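Local coordinates for protein acetyl-CoA acetyltransferase (Elizabethkingia anophelis NUHP1, PDB 6BN2) that probably catalyses the thiolase reaction that joins two acetyl-CoA molecules into acetoacetyl-CoA, and its reverse, at residues 265-268 and 274-277; 107-112 and 116-121. One frame throughout, in Å; residues are numbered along the deposited sequence.

Interaction 1 (265-268 and 274-277); sequences VLMS and SLGL
S268 OG is gripped twice, by the carboxylate atom E116 OE1 and by the backbone N of K271, which it caps as the N-cap of helix 269-274; these bonds probably help to hold the residue that follows M267, and M267 is what meets L275 and L277. The setting is the link between the two halves of the thiolase fold: strand 258-268, short helix 269-274, a loop, then strand 281-290, parallel to it with strand 12-24 between them. The contact is wholly apolar, made by the thioether end of M267 and one methyl of each leucine. With CG beside the backbone N (chi1 -78°) and the rest of the chain extended, M267 carries its thioether straight out to the two leucines. Its CE lies 3.6 Å from L275 CD1 and 3.7 Å from L277 CD1, and the methionine side chain crosses each leucine side chain at about a right angle. G276, at positive phi (71°) in a Schellman motif, turns the chain between the two leucines; L275 CD1 and L277 CD1 lie 4.1 Å apart. L51 packs on M267 and L275, I49 on L277, and A117 of the adjacent strand on M267. The sulfur joins in as well as the terminal methyl: M267 SD is 3.9 Å from L277 CD1 and 4.0 Å from L275 CD1.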
# COMPACT_ATOMS: atom_id res chain seq x y z
N VAL A 265 -15.95 -0.84 9.11
CA VAL A 265 -16.52 -1.93 8.33
C VAL A 265 -17.49 -1.33 7.33
O VAL A 265 -18.40 -0.58 7.72
CB VAL A 265 -17.22 -2.98 9.21
CG1 VAL A 265 -17.84 -4.04 8.31
CG2 VAL A 265 -16.23 -3.64 10.20
N LEU A 266 -17.29 -1.65 6.05
CA LEU A 266 -18.13 -1.22 4.94
C LEU A 266 -18.97 -2.39 4.44
O LEU A 266 -18.48 -3.53 4.38
CB LEU A 266 -17.27 -0.70 3.79
CG LEU A 266 -16.99 0.80 3.66
CD1 LEU A 266 -16.61 1.42 4.96
CD2 LEU A 266 -15.91 1.01 2.61
N MET A 267 -20.20 -2.12 4.02
CA MET A 267 -21.06 -3.18 3.50
C MET A 267 -21.93 -2.65 2.38
O MET A 267 -22.29 -1.47 2.34
CB MET A 267 -22.00 -3.75 4.57
CG MET A 267 -21.34 -4.72 5.51
SD MET A 267 -22.50 -5.41 6.68
CE MET A 267 -21.33 -6.29 7.73
N SER A 268 -22.31 -3.57 1.50
CA SER A 268 -23.41 -3.32 0.57
C SER A 268 -24.74 -3.26 1.31
O SER A 268 -24.89 -3.75 2.44
CB SER A 268 -23.47 -4.41 -0.49
OG SER A 268 -23.86 -5.64 0.09
N SER A 274 -29.31 -8.24 5.13
CA SER A 274 -29.38 -9.66 5.43
C SER A 274 -28.89 -9.96 6.84
O SER A 274 -29.34 -10.94 7.46
CB SER A 274 -28.57 -10.46 4.40
OG SER A 274 -27.18 -10.29 4.61
N LEU A 275 -27.99 -9.13 7.37
CA LEU A 275 -27.47 -9.29 8.72
C LEU A 275 -28.26 -8.51 9.76
O LEU A 275 -27.94 -8.59 10.95
CB LEU A 275 -25.99 -8.84 8.77
CG LEU A 275 -25.05 -9.71 7.94
CD1 LEU A 275 -23.69 -9.04 7.84
CD2 LEU A 275 -24.94 -11.10 8.56
N GLY A 276 -29.28 -7.76 9.35
CA GLY A 276 -30.05 -6.97 10.30
C GLY A 276 -29.33 -5.78 10.89
O GLY A 276 -29.67 -5.35 11.99
N LEU A 277 -28.33 -5.23 10.18
CA LEU A 277 -27.51 -4.15 10.70
C LEU A 277 -28.03 -2.81 10.21
O LEU A 277 -28.28 -2.64 9.01
CB LEU A 277 -26.04 -4.33 10.29
CG LEU A 277 -25.36 -5.57 10.86
CD1 LEU A 277 -23.97 -5.74 10.24
CD2 LEU A 277 -25.25 -5.48 12.37

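Interaction 2 (107-112 and 116-121); sequences AQAVKA and EAIVAG
I118 points from its strand toward the last turns of helix 98-111, where A109 and V110 receive it. The side chain divides at CB. The short branch, CG2, sits between the backbone N and the carbonyl carbon and meets V110 CG2 at 3.9 Å, methyl against methyl. The long branch leaves through CG1, anti to the backbone N (chi1 -179°), and stays extended at chi2 (164°), which lifts its end off the strand toward the helix. There I118 CD1 comes to 4.2 Å from A109 CB, a looser touch than the first. Two branches thus reach two successive residues of the helix, all three of them buried, while A106 one turn back and L266 of the neighbouring strand pack on the same isoleucine. The two backbones lie closest at V110 and E116, whose CA atoms are 6.0 Å apart. Just before the strand, E116 OE2 makes a salt bridge with K10 NZ and E116 N gives a hydrogen bond to Q57 OE1. The helix also faces the second subunit, where Q108 NE2 bonds D114 OD2 of that chain. Helix 98-111 begins just after C96, acetylated in this crystal and predicted to carry the acyl intermediate, and links strand 89-93 to the parallel strand 117-125 across strand 59-62: a beta-alpha-beta crossover of the thiolase fold.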
# COMPACT_ATOMS: atom_id res chain seq x y z
N ALA A 107 -14.45 1.04 -0.72
CA ALA A 107 -15.74 1.39 -1.30
C ALA A 107 -15.79 1.02 -2.79
O ALA A 107 -16.81 0.53 -3.29
CB ALA A 107 -16.02 2.88 -1.08
N GLN A 108 -14.67 1.21 -3.49
CA GLN A 108 -14.62 0.85 -4.90
C GLN A 108 -14.75 -0.65 -5.09
O GLN A 108 -15.35 -1.10 -6.06
CB GLN A 108 -13.33 1.37 -5.54
CG GLN A 108 -13.33 2.90 -5.63
CD GLN A 108 -12.01 3.48 -6.05
OE1 GLN A 108 -10.96 3.07 -5.57
NE2 GLN A 108 -12.05 4.44 -6.96
N ALA A 109 -14.18 -1.44 -4.17
CA ALA A 109 -14.35 -2.90 -4.24
C ALA A 109 -15.81 -3.30 -4.09
O ALA A 109 -16.28 -4.25 -4.74
CB ALA A 109 -13.49 -3.59 -3.18
N VAL A 110 -16.56 -2.59 -3.23
CA VAL A 110 -18.00 -2.86 -3.11
C VAL A 110 -18.73 -2.42 -4.38
O VAL A 110 -19.55 -3.17 -4.93
CB VAL A 110 -18.59 -2.16 -1.86
CG1 VAL A 110 -20.12 -2.40 -1.78
CG2 VAL A 110 -17.92 -2.68 -0.58
N LYS A 111 -18.45 -1.21 -4.86
CA LYS A 111 -19.15 -0.71 -6.05
C LYS A 111 -18.84 -1.53 -7.29
O LYS A 111 -19.70 -1.66 -8.18
CB LYS A 111 -18.79 0.77 -6.28
CG LYS A 111 -19.36 1.68 -5.22
CD LYS A 111 -18.75 3.07 -5.23
CE LYS A 111 -19.15 3.87 -6.44
NZ LYS A 111 -18.71 5.30 -6.25
N ALA A 112 -17.63 -2.09 -7.37
CA ALA A 112 -17.23 -2.91 -8.51
C ALA A 112 -17.87 -4.29 -8.48
O ALA A 112 -17.69 -5.05 -9.43
CB ALA A 112 -15.71 -3.05 -8.55
N GLU A 116 -18.95 -7.85 -0.54
CA GLU A 116 -20.13 -7.36 0.16
C GLU A 116 -19.81 -6.81 1.54
O GLU A 116 -20.61 -6.05 2.09
CB GLU A 116 -21.16 -8.48 0.32
CG GLU A 116 -21.59 -9.10 -1.01
CD GLU A 116 -22.46 -8.18 -1.82
OE1 GLU A 116 -23.55 -7.75 -1.32
OE2 GLU A 116 -22.08 -7.89 -2.97
N ALA A 117 -18.65 -7.16 2.11
CA ALA A 117 -18.26 -6.67 3.42
C ALA A 117 -16.75 -6.60 3.45
O ALA A 117 -16.09 -7.55 3.04
CB ALA A 117 -18.77 -7.57 4.56
N ILE A 118 -16.22 -5.47 3.93
CA ILE A 118 -14.79 -5.21 3.84
C ILE A 118 -14.39 -4.30 5.00
O ILE A 118 -15.16 -3.43 5.42
CB ILE A 118 -14.44 -4.62 2.46
CG1 ILE A 118 -12.93 -4.36 2.32
CG2 ILE A 118 -15.25 -3.37 2.14
CD1 ILE A 118 -12.49 -4.15 0.84
N VAL A 119 -13.18 -4.52 5.54
CA VAL A 119 -12.62 -3.68 6.60
C VAL A 119 -11.64 -2.71 5.95
O VAL A 119 -10.82 -3.11 5.11
CB VAL A 119 -11.90 -4.52 7.66
CG1 VAL A 119 -11.00 -3.64 8.55
CG2 VAL A 119 -12.90 -5.32 8.52
N ALA A 120 -11.72 -1.43 6.35
CA ALA A 120 -10.74 -0.45 5.89
C ALA A 120 -10.36 0.44 7.06
O ALA A 120 -11.21 0.83 7.86
CB ALA A 120 -11.28 0.41 4.73
N GLY A 121 -9.08 0.80 7.13
CA GLY A 121 -8.63 1.65 8.22
C GLY A 121 -7.16 1.99 8.07
O GLY A 121 -6.65 2.07 6.95

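How the interactions relate
From the N terminus, interaction 2 comes first: helix 98-111 ends, a short turn follows, and the chain returns along strand 117-125. A long excursion follows before strand 258-268 arrives beside it, and interaction 1 then closes over helix 269-274. The two closures are in series, neither enclosing nor crossing the other, yet they are neighbours in space, with centres about 11 Å apart. Their strands are antiparallel partners in the central mixed sheet, joined for instance by L266 N to I118 O at 2.8 Å. Interaction 2 ties helix 98-111 to this pair; interaction 1 ties the loop after helix 269-274 to M267, whose CB packs 3.6 Å from E116 O.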